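Local coordinates for protein lipid A deacylase PagL (Pseudomonas aeruginosa, PDB 2ERV) that hydrolyses the ester bond at the 3 position of lipid A in the outer membrane, releasing the primary fatty acyl chain from lipopolysaccharide, at residues T16-L21 with I125-A130; V65-F70 with K76-A81; A55-L60 with T91-Q96. All blocks are in the same frame, centred on the assembly; numbering follows the deposited sequence.

How the interactions relate
Interactions 1 and 2 lie within one antiparallel beta barrel, and interaction 3 joins a barrel strand to a small hairpin at its end. Interaction 1 spans the barrel interior and lies closest to catalysis, since 125-130 carries His-126 and Ser-128 of the charge relay. Interaction 2, a strand pairing beside a hairpin turn, has its centre about 18 Å from that of interaction 1. Interaction 3 is centred about 11 Å from interaction 1, across the chain's centre from interaction 2; these two share strand 57-70 with centres about 29 Å apart. Trp-48 and Phe-88 meet both Tyr-127 of interaction 1 and Val-93 of interaction 3. Detergent molecules touch Leu-21 in interaction 1 and Pro-77 to Ile-79 in interaction 2.

Interaction 1. Residues T16-L21 with I125-A130; sequences TYRLGL and IHYSNA. With CXE (pentaethylene glycol monodecyl ether), chain G.
The guanidinium of Arg-18 takes the phenol oxygen of Tyr-127 and a bridging water at its edge, both in its plane, while Ile-125 CD1 approaches it obliquely, 3.8 Å from NH1. Guanidinium and phenol ring are nearly coplanar, 29° apart. The ring of Tyr-127 is met edge-to-face by Phe-88, and Trp-48 stands almost perpendicular to it. NH1 of Arg-18 donates to the water at 3.0 Å. The same water is hydrogen-bonded to Tyr-127 OH at 2.7 Å. Arg-18 NH1 and Tyr-127 OH themselves are 3.4 Å apart. A chain extended from CG to NE, with CG anti to the backbone N (chi1 180°), carries the arginine head inward across the barrel. There NH2 forms a salt bridge with Asp-42 and NH1 another with Glu-105, two carboxylates that would balance the buried charge. The strand's alternation turns His-126 and Ser-128 the other way from Ile-125 and Tyr-127. His-126 NE2 and Ser-128 OG share a 2.7 Å hydrogen bond, and His-126 ND1 bonds Glu-140, completing the Ser-His-Glu triad. On strand 15-24, Leu-21 CD1 touches detergent carbon C7 at 3.7 Å. Strands 15-24 and 119-128 are not paired to each other: the first lies between strands 2-9 and 35-48, the second between 102-114 and 139-149, and their side chains meet inside the barrel.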
loop_
_atom_site.group_PDB
_atom_site.type_symbol
_atom_site.label_atom_id
_atom_site.label_comp_id
_atom_site.label_asym_id
_atom_site.label_seq_id
_atom_site.Cartn_x
_atom_site.Cartn_y
_atom_site.Cartn_z
ATOM N N THR A 16 -5.026 -0.492 -11.058
ATOM C CA THR A 16 -5.260 -1.163 -9.814
ATOM C C THR A 16 -6.168 -0.253 -9.051
ATOM O O THR A 16 -6.141 0.995 -9.234
ATOM C CB THR A 16 -3.968 -1.306 -8.970
ATOM O OG1 THR A 16 -3.428 0.005 -8.716
ATOM C CG2 THR A 16 -2.854 -2.037 -9.744
ATOM N N TYR A 17 -6.989 -0.841 -8.199
ATOM C CA TYR A 17 -7.932 -0.035 -7.425
ATOM C C TYR A 17 -7.891 -0.646 -6.062
ATOM O O TYR A 17 -8.033 -1.859 -5.970
ATOM C CB TYR A 17 -9.364 -0.195 -8.004
ATOM C CG TYR A 17 -9.489 0.252 -9.434
ATOM C CD1 TYR A 17 -9.683 1.602 -9.756
ATOM C CD2 TYR A 17 -9.389 -0.669 -10.472
ATOM C CE1 TYR A 17 -9.784 2.014 -11.096
ATOM C CE2 TYR A 17 -9.492 -0.280 -11.797
ATOM C CZ TYR A 17 -9.688 1.048 -12.096
ATOM O OH TYR A 17 -9.762 1.407 -13.415
ATOM N N ARG A 18 -7.741 0.157 -5.004
ATOM C CA ARG A 18 -7.543 -0.405 -3.672
ATOM C C ARG A 18 -8.442 0.245 -2.654
ATOM O O ARG A 18 -8.536 1.470 -2.589
ATOM C CB ARG A 18 -6.076 -0.246 -3.221
ATOM C CG ARG A 18 -5.805 -0.815 -1.812
ATOM C CD ARG A 18 -4.420 -0.447 -1.364
ATOM N NE ARG A 18 -4.149 -0.782 0.039
ATOM C CZ ARG A 18 -3.259 -1.673 0.444
ATOM N NH1 ARG A 18 -2.552 -2.359 -0.444
ATOM N NH2 ARG A 18 -3.066 -1.870 1.759
ATOM N N LEU A 19 -9.096 -0.569 -1.842
ATOM C CA LEU A 19 -9.883 -0.012 -0.733
ATOM C C LEU A 19 -9.224 -0.513 0.522
ATOM O O LEU A 19 -8.802 -1.666 0.548
ATOM C CB LEU A 19 -11.307 -0.550 -0.808
ATOM C CG LEU A 19 -12.244 0.073 -1.839
ATOM C CD1 LEU A 19 -13.604 -0.708 -1.781
ATOM C CD2 LEU A 19 -12.494 1.587 -1.534
ATOM N N GLY A 20 -9.124 0.335 1.551
ATOM C CA GLY A 20 -8.301 -0.004 2.686
ATOM C C GLY A 20 -8.892 0.455 4.007
ATOM O O GLY A 20 -9.718 1.362 4.063
ATOM N N LEU A 21 -8.469 -0.193 5.079
ATOM C CA LEU A 21 -8.787 0.287 6.421
ATOM C C LEU A 21 -7.464 0.362 7.160
ATOM O O LEU A 21 -6.630 -0.520 6.960
ATOM C CB LEU A 21 -9.678 -0.743 7.133
ATOM C CG LEU A 21 -11.153 -0.880 6.689
ATOM C CD1 LEU A 21 -11.833 -2.111 7.344
ATOM C CD2 LEU A 21 -11.882 0.400 7.016
ATOM N N ILE A 125 3.918 0.153 -4.254
ATOM C CA ILE A 125 3.866 -1.119 -3.548
ATOM C C ILE A 125 4.329 -2.202 -4.489
ATOM O O ILE A 125 3.961 -2.199 -5.663
ATOM C CB ILE A 125 2.435 -1.459 -3.044
ATOM C CG1 ILE A 125 1.857 -0.267 -2.253
ATOM C CG2 ILE A 125 2.490 -2.729 -2.205
ATOM C CD1 ILE A 125 0.393 -0.428 -1.863
ATOM N N HIS A 126 5.169 -3.096 -3.974
ATOM C CA HIS A 126 5.631 -4.252 -4.752
ATOM C C HIS A 126 5.296 -5.579 -4.084
ATOM O O HIS A 126 5.402 -5.719 -2.860
ATOM C CB HIS A 126 7.155 -4.127 -4.962
ATOM C CG HIS A 126 7.825 -5.411 -5.355
ATOM N ND1 HIS A 126 7.805 -5.899 -6.648
ATOM C CD2 HIS A 126 8.565 -6.290 -4.632
ATOM C CE1 HIS A 126 8.495 -7.033 -6.698
ATOM N NE2 HIS A 126 8.946 -7.301 -5.483
ATOM N N TYR A 127 4.909 -6.558 -4.886
ATOM C CA TYR A 127 4.526 -7.844 -4.341
ATOM C C TYR A 127 5.370 -8.925 -5.007
ATOM O O TYR A 127 5.448 -8.969 -6.235
ATOM C CB TYR A 127 3.045 -8.138 -4.672
ATOM C CG TYR A 127 2.058 -7.171 -4.053
ATOM C CD1 TYR A 127 1.470 -7.452 -2.813
ATOM C CD2 TYR A 127 1.704 -5.989 -4.714
ATOM C CE1 TYR A 127 0.542 -6.562 -2.233
ATOM C CE2 TYR A 127 0.757 -5.103 -4.152
ATOM C CZ TYR A 127 0.197 -5.402 -2.911
ATOM O OH TYR A 127 -0.730 -4.541 -2.331
ATOM N N SER A 128 6.015 -9.781 -4.215
ATOM C CA SER A 128 6.749 -10.941 -4.790
ATOM C C SER A 128 6.984 -11.953 -3.683
ATOM O O SER A 128 6.618 -11.687 -2.573
ATOM C CB SER A 128 8.045 -10.539 -5.502
ATOM O OG SER A 128 8.902 -9.828 -4.610
ATOM N N ASN A 129 7.607 -13.094 -3.986
ATOM C CA ASN A 129 7.660 -14.201 -3.030
ATOM C C ASN A 129 9.093 -14.559 -2.582
ATOM O O ASN A 129 9.321 -15.594 -1.923
ATOM C CB ASN A 129 6.856 -15.433 -3.568
ATOM C CG ASN A 129 7.456 -16.033 -4.853
ATOM O OD1 ASN A 129 8.693 -16.162 -4.996
ATOM N ND2 ASN A 129 6.599 -16.405 -5.781
ATOM N N ALA A 130 10.029 -13.656 -2.877
ATOM C CA ALA A 130 11.439 -13.779 -2.515
ATOM C C ALA A 130 12.117 -15.007 -3.124
ATOM O O ALA A 130 13.088 -15.534 -2.544
ATOM C CB ALA A 130 11.624 -13.743 -1.022
HETATM C C4 CXE G . -9.277 -6.301 3.786
HETATM C C5 CXE G . -10.124 -5.182 4.355
HETATM C C6 CXE G . -10.394 -4.100 3.328
HETATM C C7 CXE G . -11.586 -3.282 3.799
HETATM C C8 CXE G . -12.198 -2.454 2.681
HETATM C C9 CXE G . -13.037 -1.340 3.286
HETATM C C10 CXE G . -14.485 -1.495 2.830
HETATM O O11 CXE G . -15.229 -0.294 3.066
HETATM C C12 CXE G . -15.545 0.397 1.853
HETATM C C13 CXE G . -17.043 0.571 1.711
HETATM O O14 CXE G . -17.270 1.912 1.306
HETATM C C15 CXE G . -18.634 2.177 1.055
HETATM C C16 CXE G . -18.693 3.365 0.098
HETATM O O HOH W 1 -2.379 -2.656 -3.382
#

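Interaction 2. Residues V65-F70 with K76-A81; sequences VFVYEF and KPFIEA. With CXE (pentaethylene glycol monodecyl ether), chain F.
Tyr-68 and Ile-79 face each other across the two strands, CB of the tyrosine 4.0 Å from CG1 of the isoleucine. Phe-70 adds its ring from one side: CE2 approaches the same Ile-79 CG1 obliquely, and Tyr-68 CD2 sits 3.7 Å above the centre of one ring face. With chi1 at -67°, Phe-70 keeps its CG beside its own backbone N, and the ring edge therefore reaches the carbonyl of Pro-77, which that N also bonds. On the same face as Ile-79, a detergent molecule lies along Pro-77, Phe-78 and Ile-79, its C21 3.9 Å from Ile-79 CG2. On the opposite face of the sheet, Val-67 CG1 packs obliquely against Phe-78 CB at 3.9 Å and its CG2 leans on Glu-80 CB. Between these two faces, Phe-66 with Ala-81 and Tyr-68 with Ile-79 form hydrogen-bonded pairs with both bonds made; Val-67 with Glu-80 and Glu-69 with Phe-78 are the non-hydrogen-bonded pairs. Phe-70 N to Pro-77 O, 2.9 Å, closes the pairing near the turn.

Towards the polar edge, Lys-76 lays its CD against the carboxylate of Glu-69, 3.6 Å from CD of the glutamate, but NZ is 6.0 Å from OE1. The charged ends look elsewhere: Glu-69 makes a salt bridge to Arg-36, and Lys-76 NZ bonds Gly-72 O in the turn. Glu-80, whose CD meets Val-65 CG1 at 3.8 Å, bonds Tyr-40 OH through OE1. This is the antiparallel beta hairpin of a transmembrane barrel, with Tyr-68, Ile-79 and Phe-70 on the surface face, beside detergent, and Glu-69 and Glu-80 among Val-67 and Phe-78 on the buried one.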
loop_
_atom_site.group_PDB
_atom_site.type_symbol
_atom_site.label_atom_id
_atom_site.label_comp_id
_atom_site.label_asym_id
_atom_site.label_seq_id
_atom_site.Cartn_x
_atom_site.Cartn_y
_atom_site.Cartn_z
ATOM N N VAL A 65 2.778 -0.471 8.984
ATOM C CA VAL A 65 3.356 0.596 8.165
ATOM C C VAL A 65 3.939 1.666 9.104
ATOM O O VAL A 65 3.198 2.264 9.886
ATOM C CB VAL A 65 2.279 1.264 7.248
ATOM C CG1 VAL A 65 2.893 2.353 6.368
ATOM C CG2 VAL A 65 1.547 0.187 6.359
ATOM N N PHE A 66 5.234 1.918 8.999
ATOM C CA PHE A 66 5.908 2.969 9.788
ATOM C C PHE A 66 5.734 4.293 9.080
ATOM O O PHE A 66 5.755 4.348 7.862
ATOM C CB PHE A 66 7.409 2.655 9.918
ATOM C CG PHE A 66 7.682 1.519 10.893
ATOM C CD1 PHE A 66 7.832 1.782 12.260
ATOM C CD2 PHE A 66 7.710 0.204 10.445
ATOM C CE1 PHE A 66 8.038 0.745 13.164
ATOM C CE2 PHE A 66 7.932 -0.852 11.345
ATOM C CZ PHE A 66 8.094 -0.566 12.700
ATOM N N VAL A 67 5.617 5.361 9.861
ATOM C CA VAL A 67 5.382 6.676 9.282
ATOM C C VAL A 67 6.301 7.617 9.947
ATOM O O VAL A 67 6.335 7.660 11.184
ATOM C CB VAL A 67 3.898 7.124 9.550
ATOM C CG1 VAL A 67 3.636 8.584 9.128
ATOM C CG2 VAL A 67 2.927 6.191 8.801
ATOM N N TYR A 68 7.016 8.422 9.176
ATOM C CA TYR A 68 7.615 9.583 9.813
ATOM C C TYR A 68 6.758 10.806 9.465
ATOM O O TYR A 68 6.620 11.155 8.298
ATOM C CB TYR A 68 9.086 9.800 9.404
ATOM C CG TYR A 68 9.718 10.835 10.299
ATOM C CD1 TYR A 68 10.331 10.468 11.520
ATOM C CD2 TYR A 68 9.633 12.180 9.981
ATOM C CE1 TYR A 68 10.913 11.460 12.373
ATOM C CE2 TYR A 68 10.134 13.137 10.823
ATOM C CZ TYR A 68 10.783 12.762 12.016
ATOM O OH TYR A 68 11.288 13.746 12.809
ATOM N N GLU A 69 6.235 11.488 10.485
ATOM C CA GLU A 69 5.307 12.574 10.270
ATOM C C GLU A 69 6.035 13.812 10.710
ATOM O O GLU A 69 6.426 13.912 11.860
ATOM C CB GLU A 69 4.053 12.395 11.112
ATOM C CG GLU A 69 3.085 13.571 10.995
ATOM C CD GLU A 69 2.023 13.526 12.078
ATOM O OE1 GLU A 69 2.332 13.830 13.275
ATOM O OE2 GLU A 69 0.875 13.177 11.730
ATOM N N PHE A 70 6.245 14.738 9.784
ATOM C CA PHE A 70 6.909 15.982 10.091
ATOM C C PHE A 70 5.955 16.973 10.790
ATOM O O PHE A 70 4.762 16.968 10.532
ATOM C CB PHE A 70 7.408 16.598 8.768
ATOM C CG PHE A 70 8.493 15.804 8.105
ATOM C CD1 PHE A 70 9.837 16.072 8.410
ATOM C CD2 PHE A 70 8.187 14.773 7.190
ATOM C CE1 PHE A 70 10.874 15.335 7.799
ATOM C CE2 PHE A 70 9.210 13.997 6.575
ATOM C CZ PHE A 70 10.570 14.282 6.886
ATOM N N LYS A 76 0.484 18.230 7.743
ATOM C CA LYS A 76 1.720 17.557 8.173
ATOM C C LYS A 76 2.219 16.648 7.045
ATOM O O LYS A 76 1.603 15.625 6.786
ATOM C CB LYS A 76 1.491 16.742 9.484
ATOM C CG LYS A 76 0.947 17.627 10.691
ATOM C CD LYS A 76 0.615 16.810 11.967
ATOM C CE LYS A 76 0.133 17.707 13.144
ATOM N NZ LYS A 76 -0.648 18.955 12.691
ATOM N N PRO A 77 3.334 16.987 6.392
ATOM C CA PRO A 77 3.929 16.059 5.440
ATOM C C PRO A 77 4.369 14.795 6.129
ATOM O O PRO A 77 4.771 14.843 7.319
ATOM C CB PRO A 77 5.154 16.796 4.913
ATOM C CG PRO A 77 4.944 18.321 5.307
ATOM C CD PRO A 77 4.136 18.218 6.582
ATOM N N PHE A 78 4.331 13.659 5.400
ATOM C CA PHE A 78 4.769 12.396 6.001
ATOM C C PHE A 78 5.400 11.522 4.943
ATOM O O PHE A 78 5.089 11.668 3.757
ATOM C CB PHE A 78 3.605 11.650 6.699
ATOM C CG PHE A 78 2.529 11.128 5.746
ATOM C CD1 PHE A 78 1.368 11.871 5.535
ATOM C CD2 PHE A 78 2.659 9.884 5.101
ATOM C CE1 PHE A 78 0.363 11.405 4.677
ATOM C CE2 PHE A 78 1.655 9.416 4.219
ATOM C CZ PHE A 78 0.506 10.172 4.017
ATOM N N ILE A 79 6.284 10.634 5.374
ATOM C CA ILE A 79 6.733 9.543 4.504
ATOM C C ILE A 79 6.425 8.215 5.205
ATOM O O ILE A 79 6.336 8.142 6.448
ATOM C CB ILE A 79 8.226 9.728 4.168
ATOM C CG1 ILE A 79 9.026 10.013 5.441
ATOM C CG2 ILE A 79 8.381 10.973 3.305
ATOM C CD1 ILE A 79 10.551 10.044 5.217
ATOM N N GLU A 80 6.198 7.155 4.437
ATOM C CA GLU A 80 5.899 5.899 5.079
ATOM C C GLU A 80 6.585 4.718 4.370
ATOM O O GLU A 80 6.962 4.813 3.194
ATOM C CB GLU A 80 4.376 5.707 5.181
ATOM C CG GLU A 80 3.707 5.470 3.839
ATOM C CD GLU A 80 2.200 5.204 3.908
ATOM O OE1 GLU A 80 1.478 5.659 4.857
ATOM O OE2 GLU A 80 1.727 4.537 2.968
ATOM N N ALA A 81 6.731 3.613 5.090
ATOM C CA ALA A 81 7.347 2.364 4.558
ATOM C C ALA A 81 6.843 1.204 5.355
ATOM O O ALA A 81 6.741 1.287 6.577
ATOM C CB ALA A 81 8.906 2.409 4.708
HETATM O O17 CXE F . 12.710 13.636 3.398
HETATM C C18 CXE F . 12.636 15.011 3.018
HETATM C C19 CXE F . 11.410 15.214 2.135
HETATM O O20 CXE F . 10.283 14.586 2.745
HETATM C C21 CXE F . 9.142 14.481 1.890
HETATM C C22 CXE F . 7.996 15.280 2.488
HETATM O O23 CXE F . 6.728 14.718 2.153
HETATM C C24 CXE F . 6.247 15.150 0.872
HETATM C C25 CXE F . 4.745 15.385 0.914
HETATM O O26 CXE F . 4.198 15.309 -0.398
#

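Interaction 3. Residues A55-L60 with T91-Q96; sequences AGKHSL and TRVGDQ
Lys-57 folds its side chain over the backbone of Arg-92 and against Val-93, joining barrel strand 57-70 to a small beta hairpin that turns through a type II' beta turn from Val-93 to Gln-96. The apolar part is modest. Lys-57 CG lies 4.1 Å from Val-93 CG2, and the two side chains meet aslant. Val-93 is buried, and beyond this contact it rests on Trp-48, Phe-88 and Ile-139, which tie the hairpin to three barrel strands; its side chain is about 10 Å from that of Glu-140 of the charge relay.

Backbone hydrogen bonds hold each partner separately, with none directly between the two segments. Val-93 and Gln-96 close the turn in both directions, Val-93 N to Gln-96 O at 2.9 Å and Gln-96 N to Val-93 O at 2.7 Å, and Gly-94 takes the positive phi (55°) of the turn's second position. Lys-57 pairs through its backbone with Trp-48 of strand 35-48. One water spans the gap, 2.6 Å from Ala-55 O and 2.9 Å from Gly-94 N, which donates to it.

Polar side chains look outside the pair: Arg-92 NE forms a salt bridge with Glu-53, and Asp-95 OD1 accepts from the backbone N of Asp-52, so both anchor the hairpin to the loop leading into strand 57-70. Lys-57 CG, set beside the backbone N by chi1 (-69°), lies 3.4 Å from Arg-92 O; the bend at chi2 (-69°) then turns the chain back, leaving CE also 3.4 Å from Arg-92 O.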
loop_
_atom_site.group_PDB
_atom_site.type_symbol
_atom_site.label_atom_id
_atom_site.label_comp_id
_atom_site.label_asym_id
_atom_site.label_seq_id
_atom_site.Cartn_x
_atom_site.Cartn_y
_atom_site.Cartn_z
ATOM N N ALA A 55 -7.105 -12.681 -16.176
ATOM C CA ALA A 55 -8.203 -11.709 -16.229
ATOM C C ALA A 55 -8.064 -10.949 -14.914
ATOM O O ALA A 55 -7.031 -11.082 -14.226
ATOM C CB ALA A 55 -9.578 -12.412 -16.343
ATOM N N GLY A 56 -9.073 -10.165 -14.547
ATOM C CA GLY A 56 -8.991 -9.376 -13.322
ATOM C C GLY A 56 -8.836 -10.251 -12.099
ATOM O O GLY A 56 -9.455 -11.304 -12.010
ATOM N N LYS A 57 -8.049 -9.783 -11.129
ATOM C CA LYS A 57 -7.740 -10.544 -9.920
ATOM C C LYS A 57 -7.870 -9.645 -8.670
ATOM O O LYS A 57 -7.973 -8.436 -8.786
ATOM C CB LYS A 57 -6.321 -11.114 -9.985
ATOM C CG LYS A 57 -6.122 -12.212 -11.011
ATOM C CD LYS A 57 -6.863 -13.516 -10.639
ATOM C CE LYS A 57 -6.463 -14.667 -11.576
ATOM N NZ LYS A 57 -6.920 -14.470 -12.976
ATOM N N HIS A 58 -7.868 -10.250 -7.493
ATOM C CA HIS A 58 -8.076 -9.497 -6.244
ATOM C C HIS A 58 -6.984 -9.920 -5.284
ATOM O O HIS A 58 -6.521 -11.060 -5.340
ATOM C CB HIS A 58 -9.435 -9.872 -5.618
ATOM C CG HIS A 58 -10.586 -9.773 -6.574
ATOM N ND1 HIS A 58 -11.378 -8.650 -6.666
ATOM C CD2 HIS A 58 -11.052 -10.643 -7.501
ATOM C CE1 HIS A 58 -12.305 -8.847 -7.585
ATOM N NE2 HIS A 58 -12.116 -10.039 -8.123
ATOM N N SER A 59 -6.562 -9.016 -4.422
ATOM C CA SER A 59 -5.618 -9.376 -3.377
ATOM C C SER A 59 -6.109 -8.818 -2.042
ATOM O O SER A 59 -6.757 -7.776 -1.994
ATOM C CB SER A 59 -4.196 -8.887 -3.707
ATOM O OG SER A 59 -4.112 -7.483 -3.663
ATOM N N LEU A 60 -5.806 -9.540 -0.968
ATOM C CA LEU A 60 -6.091 -9.076 0.383
ATOM C C LEU A 60 -4.711 -8.976 1.024
ATOM O O LEU A 60 -3.922 -9.905 0.947
ATOM C CB LEU A 60 -6.906 -10.122 1.148
ATOM C CG LEU A 60 -8.418 -10.050 1.410
ATOM C CD1 LEU A 60 -9.187 -9.170 0.429
ATOM C CD2 LEU A 60 -9.087 -11.481 1.528
ATOM N N THR A 91 -2.519 -17.045 -9.311
ATOM C CA THR A 91 -1.074 -16.866 -9.394
ATOM C C THR A 91 -0.671 -16.017 -10.593
ATOM O O THR A 91 0.500 -15.654 -10.709
ATOM C CB THR A 91 -0.355 -18.226 -9.499
ATOM O OG1 THR A 91 -0.903 -18.943 -10.602
ATOM C CG2 THR A 91 -0.680 -19.157 -8.295
ATOM N N ARG A 92 -1.596 -15.761 -11.515
ATOM C CA ARG A 92 -1.320 -14.893 -12.666
ATOM C C ARG A 92 -2.159 -13.628 -12.543
ATOM O O ARG A 92 -3.351 -13.701 -12.369
ATOM C CB ARG A 92 -1.678 -15.597 -13.964
ATOM C CG ARG A 92 -0.695 -16.682 -14.351
ATOM C CD ARG A 92 -1.248 -17.604 -15.447
ATOM N NE ARG A 92 -0.110 -18.232 -16.118
ATOM C CZ ARG A 92 0.367 -19.411 -15.796
ATOM N NH1 ARG A 92 -0.200 -20.091 -14.810
ATOM N NH2 ARG A 92 1.426 -19.907 -16.432
ATOM N N VAL A 93 -1.517 -12.471 -12.590
ATOM C CA VAL A 93 -2.174 -11.188 -12.342
ATOM C C VAL A 93 -1.598 -10.226 -13.370
ATOM O O VAL A 93 -0.371 -10.175 -13.563
ATOM C CB VAL A 93 -1.838 -10.657 -10.915
ATOM C CG1 VAL A 93 -2.565 -9.350 -10.586
ATOM C CG2 VAL A 93 -2.188 -11.728 -9.834
ATOM N N GLY A 94 -2.472 -9.487 -14.041
ATOM C CA GLY A 94 -2.059 -8.570 -15.071
ATOM C C GLY A 94 -1.250 -9.332 -16.100
ATOM O O GLY A 94 -1.679 -10.397 -16.548
ATOM N N ASP A 95 -0.068 -8.819 -16.429
ATOM C CA ASP A 95 0.840 -9.495 -17.351
ATOM C C ASP A 95 1.811 -10.420 -16.612
ATOM O O ASP A 95 2.772 -10.870 -17.205
ATOM C CB ASP A 95 1.690 -8.468 -18.117
ATOM C CG ASP A 95 0.919 -7.676 -19.150
ATOM O OD1 ASP A 95 -0.269 -7.969 -19.470
ATOM O OD2 ASP A 95 1.457 -6.693 -19.693
ATOM N N GLN A 96 1.589 -10.699 -15.318
ATOM C CA GLN A 96 2.638 -11.295 -14.464
ATOM C C GLN A 96 2.291 -12.700 -13.971
ATOM O O GLN A 96 1.177 -12.951 -13.583
ATOM C CB GLN A 96 2.906 -10.427 -13.220
ATOM C CG GLN A 96 3.232 -8.919 -13.480
ATOM C CD GLN A 96 4.403 -8.711 -14.441
ATOM O OE1 GLN A 96 4.179 -8.370 -15.600
ATOM N NE2 GLN A 96 5.634 -8.878 -13.954
HETATM O O HOH W 2 -5.265 -9.468 -13.105
#